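Local structure of DMATS type aromatic prenyltransferase (Micromonospora olivasterospora, 6ZRY) at residues A15-V20 / V61-A66; S282-D287 / R291-A296. The protein probably transfers a dimethylallyl group to the indole ring of tryptophan, as an aromatic prenyltransferase of the DMATS type with an ABBA-barrel fold. All coordinates share one frame; numbering follows the deposited sequence. Where two conformers were deposited one is given.

From the N terminus the chain first forms helix 6-21, which carries residues 15-20, and some forty residues later it enters strand 61-68. Contact 1 closes that loop, laying the first helix against the outside of the barrel. The chain then runs through most of the sheet before contact 2, which closes a short local loop: the segment after strand 273-278 and the helix 287-300 that follows it. The two loops follow in series, neither enclosing nor crossing the other, with centres about 19 Å apart. Helix 305-315 touches both: Leu17, Val20 and Ile65 of contact 1 and Arg291 of contact 2.

Contact 1: A15-V20 / V61-A66; sequences ARLCEV and VEFSIA. With TRP (tryptophan), chain C.
Residues 15-20 of helix 6-21 lie outside residues 61-66 of strand 61-68, the backbones coming closest at Leu17 and Ile65, whose CA atoms are 8.6 Å apart. The side chains between them are apolar. Leu17 makes the main contact: its CD1 methyl sits over one face of the Phe63 ring, 4.0 Å from the ring centroid and 27° off the normal, a CH-pi contact. Leu17 CD1 leans toward the root of the ring and meets Phe63 CG at 3.6 Å. With CG anti to its carbonyl carbon (chi1 -60°), Phe63 carries its ring toward the helix, and chi2 sets which face it offers. Beside this pair, Val20 CG1 only grazes Ile65 CD1, at 4.5 Å. In the ABBA barrel, helices wrap an antiparallel barrel whose interior holds the substrates, and the strand's alternation follows that plan: Phe63 and Ile65 face the helical layer, where Ala311 of helix 305-315 touches both Leu17 and Ile65, while Glu62 and Ser64 face inward. Branched and aromatic residues suit the outer side because they fill a buried, water-poor layer. On the inner side Glu62 is extended, CG anti to the backbone N, and its OE2 accepts a hydrogen bond from NE1 of the bound tryptophan, 2.7 Å at 151°.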
ATOM      1  N   ALA A  15     -13.549   4.232 -12.602  1.00 22.60           N
ATOM      2  CA  ALA A  15     -14.012   5.191 -13.644  1.00 24.02           C
ATOM      3  C   ALA A  15     -14.338   6.541 -12.977  1.00 24.71           C
ATOM      4  O   ALA A  15     -13.872   7.576 -13.460  1.00 25.53           O
ATOM      5  CB  ALA A  15     -15.192   4.617 -14.385  1.00 24.58           C
ATOM      6  N   ARG A  16     -15.063   6.514 -11.864  1.00 25.09           N
ATOM      7  CA  ARG A  16     -15.450   7.734 -11.127  1.00 25.36           C
ATOM      8  C   ARG A  16     -14.209   8.353 -10.474  1.00 24.98           C
ATOM      9  O   ARG A  16     -14.074   9.600 -10.529  1.00 25.04           O
ATOM     10  CB  ARG A  16     -16.587   7.420 -10.153  1.00 26.66           C
ATOM     11  CG  ARG A  16     -17.908   7.075 -10.828  1.00 27.54           C
ATOM     12  CD  ARG A  16     -19.024   6.934  -9.818  1.00 29.26           C
ATOM     13  NE  ARG A  16     -18.805   5.817  -8.917  1.00 30.15           N
ATOM     14  CZ  ARG A  16     -19.234   4.555  -9.116  1.00 32.44           C
ATOM     15  NH1 ARG A  16     -18.952   3.608  -8.227  1.00 32.30           N
ATOM     16  NH2 ARG A  16     -19.950   4.243 -10.195  1.00 33.78           N
ATOM     17  N   LEU A  17     -13.298   7.551  -9.933  1.00 22.76           N
ATOM     18  CA  LEU A  17     -12.093   8.087  -9.249  1.00 23.71           C
ATOM     19  C   LEU A  17     -11.197   8.815 -10.272  1.00 25.26           C
ATOM     20  O   LEU A  17     -10.511   9.820  -9.892  1.00 26.65           O
ATOM     21  CB  LEU A  17     -11.334   6.930  -8.601  1.00 22.30           C
ATOM     22  CG  LEU A  17     -11.844   6.484  -7.240  1.00 21.49           C
ATOM     23  CD1 LEU A  17     -11.094   5.238  -6.795  1.00 21.01           C
ATOM     24  CD2 LEU A  17     -11.672   7.590  -6.200  1.00 21.77           C
ATOM     25  N   CYS A  18     -11.132   8.283 -11.485  1.00 26.44           N
ATOM     26  CA  CYS A  18     -10.324   8.839 -12.597  1.00 27.95           C
ATOM     27  C   CYS A  18     -10.812  10.252 -12.912  1.00 30.52           C
ATOM     28  O   CYS A  18      -9.944  11.148 -13.084  1.00 30.57           O
ATOM     29  CB  CYS A  18     -10.383   7.959 -13.836  1.00 26.68           C
ATOM     30  SG  CYS A  18      -9.253   6.560 -13.756  1.00 26.30           S
ATOM     31  N   GLU A  19     -12.134  10.440 -12.974  1.00 33.74           N
ATOM     32  CA  GLU A  19     -12.780  11.748 -13.252  1.00 36.59           C
ATOM     33  C   GLU A  19     -12.415  12.709 -12.137  1.00 36.72           C
ATOM     34  O   GLU A  19     -12.051  13.841 -12.434  1.00 36.63           O
ATOM     35  CB  GLU A  19     -14.296  11.629 -13.334  1.00 39.82           C
ATOM     36  CG  GLU A  19     -14.779  10.869 -14.548  1.00 43.48           C
ATOM     37  CD  GLU A  19     -16.114  11.346 -15.100  1.00 47.06           C
ATOM     38  OE1 GLU A  19     -17.073  11.413 -14.320  1.00 50.03           O
ATOM     39  OE2 GLU A  19     -16.184  11.661 -16.307  1.00 52.17           O
ATOM     40  N   VAL A  20     -12.504  12.253 -10.893  1.00 35.61           N
ATOM     41  CA  VAL A  20     -12.167  13.076  -9.699  1.00 35.78           C
ATOM     42  C   VAL A  20     -10.714  13.580  -9.837  1.00 36.88           C
ATOM     43  O   VAL A  20     -10.498  14.779  -9.619  1.00 40.78           O
ATOM     44  CB  VAL A  20     -12.403  12.299  -8.383  1.00 34.03           C
ATOM     45  CG1 VAL A  20     -11.804  13.009  -7.186  1.00 33.79           C
ATOM     46  CG2 VAL A  20     -13.872  12.028  -8.148  1.00 33.92           C
ATOM     47  N   VAL A  61      -8.228  -5.819  -4.253  0.56 14.13           N
ATOM     48  CA  VAL A  61      -7.865  -4.468  -4.754  0.56 14.19           C
ATOM     49  C   VAL A  61      -8.199  -3.444  -3.649  0.56 13.96           C
ATOM     50  O   VAL A  61      -9.242  -3.631  -2.950  0.56 13.63           O
ATOM     51  CB  VAL A  61      -8.580  -4.152  -6.091  0.56 14.59           C
ATOM     52  CG1 VAL A  61      -8.808  -2.656  -6.291  0.56 14.69           C
ATOM     53  CG2 VAL A  61      -7.830  -4.747  -7.289  0.56 14.67           C
ATOM     54  N   GLU A  62      -7.345  -2.431  -3.495  1.00 13.90           N
ATOM     55  CA  GLU A  62      -7.585  -1.254  -2.610  1.00 14.18           C
ATOM     56  C   GLU A  62      -7.196  -0.009  -3.400  1.00 14.38           C
ATOM     57  O   GLU A  62      -6.151  -0.028  -4.061  1.00 14.74           O
ATOM     58  CB  GLU A  62      -6.770  -1.349  -1.331  1.00 15.26           C
ATOM     59  CG  GLU A  62      -6.985  -0.172  -0.408  1.00 16.48           C
ATOM     60  CD  GLU A  62      -6.215  -0.261   0.896  1.00 17.70           C
ATOM     61  OE1 GLU A  62      -6.771  -0.759   1.895  1.00 18.43           O
ATOM     62  OE2 GLU A  62      -5.051   0.146   0.880  1.00 20.22           O
ATOM     63  N   PHE A  63      -8.021   1.021  -3.367  1.00 14.54           N
ATOM     64  CA  PHE A  63      -7.776   2.299  -4.044  1.00 14.52           C
ATOM     65  C   PHE A  63      -7.068   3.231  -3.076  1.00 14.49           C
ATOM     66  O   PHE A  63      -7.191   3.038  -1.883  1.00 14.29           O
ATOM     67  CB  PHE A  63      -9.093   2.928  -4.484  1.00 15.02           C
ATOM     68  CG  PHE A  63      -9.901   2.083  -5.436  1.00 15.54           C
ATOM     69  CD1 PHE A  63      -9.476   1.892  -6.742  1.00 16.43           C
ATOM     70  CD2 PHE A  63     -11.063   1.455  -5.012  1.00 16.24           C
ATOM     71  CE1 PHE A  63     -10.219   1.116  -7.633  1.00 16.77           C
ATOM     72  CE2 PHE A  63     -11.803   0.681  -5.895  1.00 16.69           C
ATOM     73  CZ  PHE A  63     -11.379   0.507  -7.204  1.00 16.86           C
ATOM     74  N   SER A  64      -6.366   4.224  -3.593  1.00 14.84           N
ATOM     75  CA  SER A  64      -5.882   5.357  -2.780  1.00 15.38           C
ATOM     76  C   SER A  64      -5.759   6.589  -3.631  1.00 16.34           C
ATOM     77  O   SER A  64      -5.599   6.463  -4.883  1.00 17.16           O
ATOM     78  CB  SER A  64      -4.564   5.023  -2.079  1.00 15.70           C
ATOM     79  OG  SER A  64      -3.539   4.704  -3.003  1.00 15.07           O
ATOM     80  N   ILE A  65      -5.857   7.738  -2.984  1.00 17.15           N
ATOM     81  CA  ILE A  65      -5.663   9.047  -3.610  1.00 17.87           C
ATOM     82  C   ILE A  65      -4.625   9.811  -2.779  1.00 17.71           C
ATOM     83  O   ILE A  65      -4.769   9.886  -1.575  1.00 17.69           O
ATOM     84  CB  ILE A  65      -7.004   9.761  -3.825  1.00 19.42           C
ATOM     85  CG1 ILE A  65      -6.798  11.127  -4.463  1.00 20.95           C
ATOM     86  CG2 ILE A  65      -7.843   9.816  -2.574  1.00 19.35           C
ATOM     87  CD1 ILE A  65      -8.020  11.612  -5.228  1.00 22.32           C
ATOM     88  N   ALA A  66      -3.572  10.228  -3.444  1.00 18.00           N
ATOM     89  CA  ALA A  66      -2.432  10.961  -2.873  1.00 19.14           C
ATOM     90  C   ALA A  66      -2.559  12.419  -3.266  1.00 20.11           C
ATOM     91  O   ALA A  66      -2.538  12.709  -4.458  1.00 20.78           O
ATOM     92  CB  ALA A  66      -1.132  10.352  -3.342  1.00 18.90           C
TER
HETATM   93  N   TRP C 601      -5.086  -4.717   4.207  1.00 21.48           N
HETATM   94  CA  TRP C 601      -3.677  -4.968   4.670  1.00 22.35           C
HETATM   95  C   TRP C 601      -3.444  -4.260   6.006  1.00 23.12           C
HETATM   96  O   TRP C 601      -2.430  -4.533   6.674  1.00 23.89           O
HETATM   97  CB  TRP C 601      -2.651  -4.533   3.606  1.00 22.91           C
HETATM   98  CG  TRP C 601      -2.655  -3.072   3.285  1.00 23.25           C
HETATM   99  CD1 TRP C 601      -3.481  -2.419   2.409  1.00 22.46           C
HETATM  100  CD2 TRP C 601      -1.777  -2.068   3.828  1.00 23.65           C
HETATM  101  NE1 TRP C 601      -3.178  -1.082   2.380  1.00 22.26           N
HETATM  102  CE2 TRP C 601      -2.132  -0.837   3.227  1.00 23.01           C
HETATM  103  CE3 TRP C 601      -0.717  -2.089   4.746  1.00 24.42           C
HETATM  104  CZ2 TRP C 601      -1.480   0.360   3.536  1.00 23.47           C
HETATM  105  CZ3 TRP C 601      -0.074  -0.906   5.047  1.00 23.04           C
HETATM  106  CH2 TRP C 601      -0.447   0.297   4.444  1.00 23.82           C
HETATM  107  OXT TRP C 601      -4.266  -3.420   6.435  1.00 20.61           O

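Contact 2: S282-D287 / R291-A296; sequences SYVTDD and RDRVAA
Arg293 reaches back from the helix to the loop, where its guanidinium grips the carbonyl of Tyr283 and lies against Val284. Arg293 NH1 donates to Tyr283 O at 2.9 Å in a bent bond (134°), approaching from above the carbonyl plane, and Arg293 NH2 adds a weak bond to Tyr283 O at 3.2 Å. Val284 CG1 packs over one guanidinium face, off toward the rim, 3.4 Å from Arg293 NH1. The straight run of Arg293 from CG to NE (chi2 -167°, chi3 -176°) spans the gap, and a valine suits the spot because its methyl can lie on a flat group without competing for its N-H bonds. This is the close-packed part, with Val284 buried.

At the other end the turn is held by backbone: Arg291 N donates to Asp287 O at 2.8 Å, an i to i+4 bond of the first helical turn. Asp286 is the N-cap, its OD1 accepting from Glu289 N. On the more open side lies exposed Asp292, whose OD1 meets Arg291 NH1 in a salt bridge of 2.9 Å, while Arg291 NE pairs with Asp309. Arg293 is gripped elsewhere too, NH1 by Ala246 O and NH2 by Glu289. Its N-H groups are thus divided among two carbonyls and the Glu289 carboxylate, which would offset its charge and restrict its rotation, and this ties the loop 282-286 to helix 287-300 and to the end of helix 236-247.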
ATOM      1  N   SER A 282      -9.319   1.431  12.491  1.00 17.65           N
ATOM      2  CA  SER A 282      -9.217   0.718  13.800  1.00 18.85           C
ATOM      3  C   SER A 282      -9.457   1.693  14.973  1.00 19.41           C
ATOM      4  O   SER A 282      -9.637   1.219  16.087  1.00 20.75           O
ATOM      5  CB  SER A 282      -7.880   0.035  13.902  1.00 19.41           C
ATOM      6  OG  SER A 282      -7.792  -0.804  15.035  1.00 20.87           O
ATOM      7  N   TYR A 283      -9.479   3.003  14.729  1.00 19.24           N
ATOM      8  CA  TYR A 283      -9.416   4.042  15.791  1.00 19.36           C
ATOM      9  C   TYR A 283     -10.569   5.031  15.678  1.00 19.33           C
ATOM     10  O   TYR A 283     -10.476   6.088  16.289  1.00 20.00           O
ATOM     11  CB  TYR A 283      -8.025   4.685  15.743  1.00 19.58           C
ATOM     12  CG  TYR A 283      -6.943   3.669  16.010  1.00 19.39           C
ATOM     13  CD1 TYR A 283      -6.714   3.203  17.293  1.00 19.98           C
ATOM     14  CD2 TYR A 283      -6.229   3.078  14.968  1.00 19.62           C
ATOM     15  CE1 TYR A 283      -5.748   2.248  17.561  1.00 20.18           C
ATOM     16  CE2 TYR A 283      -5.263   2.112  15.215  1.00 19.22           C
ATOM     17  CZ  TYR A 283      -5.025   1.686  16.515  1.00 19.97           C
ATOM     18  OH  TYR A 283      -4.082   0.722  16.767  1.00 19.57           O
ATOM     19  N   VAL A 284     -11.626   4.668  14.967  1.00 18.93           N
ATOM     20  CA  VAL A 284     -12.821   5.530  14.774  1.00 19.03           C
ATOM     21  C   VAL A 284     -14.088   4.704  15.030  1.00 19.91           C
ATOM     22  O   VAL A 284     -14.003   3.467  15.013  1.00 19.57           O
ATOM     23  CB  VAL A 284     -12.852   6.137  13.364  1.00 18.09           C
ATOM     24  CG1 VAL A 284     -11.698   7.098  13.117  1.00 17.72           C
ATOM     25  CG2 VAL A 284     -12.894   5.042  12.291  1.00 17.61           C
ATOM     26  N   THR A 285     -15.220   5.384  15.200  1.00 20.39           N
ATOM     27  CA  THR A 285     -16.555   4.753  15.313  1.00 21.34           C
ATOM     28  C   THR A 285     -17.047   4.363  13.922  1.00 20.47           C
ATOM     29  O   THR A 285     -17.753   3.348  13.814  1.00 22.26           O
ATOM     30  CB  THR A 285     -17.528   5.670  16.052  1.00 21.94           C
ATOM     31  OG1 THR A 285     -17.542   6.963  15.441  1.00 21.74           O
ATOM     32  CG2 THR A 285     -17.148   5.785  17.506  1.00 22.95           C
ATOM     33  N   ASP A 286     -16.690   5.135  12.906  1.00 19.77           N
ATOM     34  CA  ASP A 286     -17.283   5.033  11.565  1.00 19.19           C
ATOM     35  C   ASP A 286     -16.509   5.925  10.589  1.00 18.27           C
ATOM     36  O   ASP A 286     -15.685   6.683  11.017  1.00 16.96           O
ATOM     37  CB  ASP A 286     -18.769   5.424  11.635  1.00 20.38           C
ATOM     38  CG  ASP A 286     -18.985   6.805  12.196  1.00 21.34           C
ATOM     39  OD1 ASP A 286     -18.616   7.774  11.518  1.00 21.09           O
ATOM     40  OD2 ASP A 286     -19.502   6.902  13.309  1.00 22.86           O
ATOM     41  N   ASP A 287     -16.871   5.848   9.323  1.00 17.28           N
ATOM     42  CA  ASP A 287     -16.215   6.564   8.223  1.00 17.18           C
ATOM     43  C   ASP A 287     -16.541   8.056   8.249  1.00 17.12           C
ATOM     44  O   ASP A 287     -15.784   8.793   7.639  1.00 17.11           O
ATOM     45  CB  ASP A 287     -16.554   5.869   6.917  1.00 16.71           C
ATOM     46  CG  ASP A 287     -15.642   4.670   6.752  1.00 16.96           C
ATOM     47  OD1 ASP A 287     -14.377   4.913   6.787  1.00 16.28           O
ATOM     48  OD2 ASP A 287     -16.178   3.525   6.614  1.00 16.96           O
ATOM     49  N   ARG A 291     -13.539  10.393   8.047  1.00 15.40           N
ATOM     50  CA  ARG A 291     -13.499  11.436   6.978  1.00 15.92           C
ATOM     51  C   ARG A 291     -13.171  12.783   7.650  1.00 16.30           C
ATOM     52  O   ARG A 291     -12.391  13.538   7.099  1.00 15.94           O
ATOM     53  CB  ARG A 291     -14.807  11.487   6.179  1.00 15.99           C
ATOM     54  CG  ARG A 291     -14.858  12.663   5.208  1.00 16.59           C
ATOM     55  CD  ARG A 291     -15.436  13.918   5.848  1.00 17.20           C
ATOM     56  NE  ARG A 291     -15.289  15.095   5.018  1.00 17.82           N
ATOM     57  CZ  ARG A 291     -15.316  16.357   5.459  1.00 18.61           C
ATOM     58  NH1 ARG A 291     -15.457  16.620   6.745  1.00 18.69           N
ATOM     59  NH2 ARG A 291     -15.174  17.354   4.601  1.00 19.10           N
ATOM     60  N   ASP A 292     -13.784  13.043   8.794  1.00 17.11           N
ATOM     61  CA  ASP A 292     -13.602  14.318   9.549  1.00 17.43           C
ATOM     62  C   ASP A 292     -12.145  14.469   9.978  1.00 17.80           C
ATOM     63  O   ASP A 292     -11.640  15.585   9.870  1.00 18.15           O
ATOM     64  CB  ASP A 292     -14.614  14.422  10.685  1.00 18.03           C
ATOM     65  CG  ASP A 292     -16.045  14.616  10.179  1.00 18.29           C
ATOM     66  OD1 ASP A 292     -16.226  14.968   8.956  1.00 19.22           O
ATOM     67  OD2 ASP A 292     -16.960  14.426  10.968  1.00 19.68           O
ATOM     68  N   ARG A 293     -11.484  13.397  10.418  1.00 17.41           N
ATOM     69  CA  ARG A 293     -10.076  13.460  10.846  1.00 17.37           C
ATOM     70  C   ARG A 293      -9.193  13.714   9.645  1.00 16.80           C
ATOM     71  O   ARG A 293      -8.281  14.518   9.739  1.00 17.02           O
ATOM     72  CB  ARG A 293      -9.658  12.179  11.548  1.00 17.51           C
ATOM     73  CG  ARG A 293     -10.412  11.932  12.830  1.00 17.98           C
ATOM     74  CD  ARG A 293      -9.763  10.858  13.634  1.00 17.85           C
ATOM     75  NE  ARG A 293     -10.514  10.534  14.829  1.00 18.50           N
ATOM     76  CZ  ARG A 293     -10.324   9.435  15.567  1.00 18.63           C
ATOM     77  NH1 ARG A 293      -9.420   8.526  15.227  1.00 18.30           N
ATOM     78  NH2 ARG A 293     -11.107   9.206  16.596  1.00 19.16           N
ATOM     79  N   VAL A 294      -9.426  13.006   8.558  1.00 16.55           N
ATOM     80  CA  VAL A 294      -8.596  13.133   7.353  1.00 16.26           C
ATOM     81  C   VAL A 294      -8.780  14.530   6.784  1.00 16.18           C
ATOM     82  O   VAL A 294      -7.810  15.128   6.425  1.00 16.30           O
ATOM     83  CB  VAL A 294      -8.924  12.044   6.325  1.00 16.07           C
ATOM     84  CG1 VAL A 294      -8.172  12.286   5.024  1.00 16.25           C
ATOM     85  CG2 VAL A 294      -8.622  10.658   6.886  1.00 16.08           C
ATOM     86  N   ALA A 295     -10.012  15.039   6.740  1.00 16.91           N
ATOM     87  CA  ALA A 295     -10.280  16.432   6.321  1.00 17.45           C
ATOM     88  C   ALA A 295      -9.492  17.424   7.186  1.00 18.09           C
ATOM     89  O   ALA A 295      -8.900  18.384   6.617  1.00 18.38           O
ATOM     90  CB  ALA A 295     -11.758  16.697   6.359  1.00 17.77           C
ATOM     91  N   ALA A 296      -9.439  17.224   8.490  1.00 18.57           N
ATOM     92  CA  ALA A 296      -8.657  18.109   9.400  1.00 19.64           C
ATOM     93  C   ALA A 296      -7.181  18.082   8.997  1.00 19.86           C
ATOM     94  O   ALA A 296      -6.500  19.152   9.012  1.00 20.73           O
ATOM     95  CB  ALA A 296      -8.865  17.698  10.838  1.00 19.43           C
TER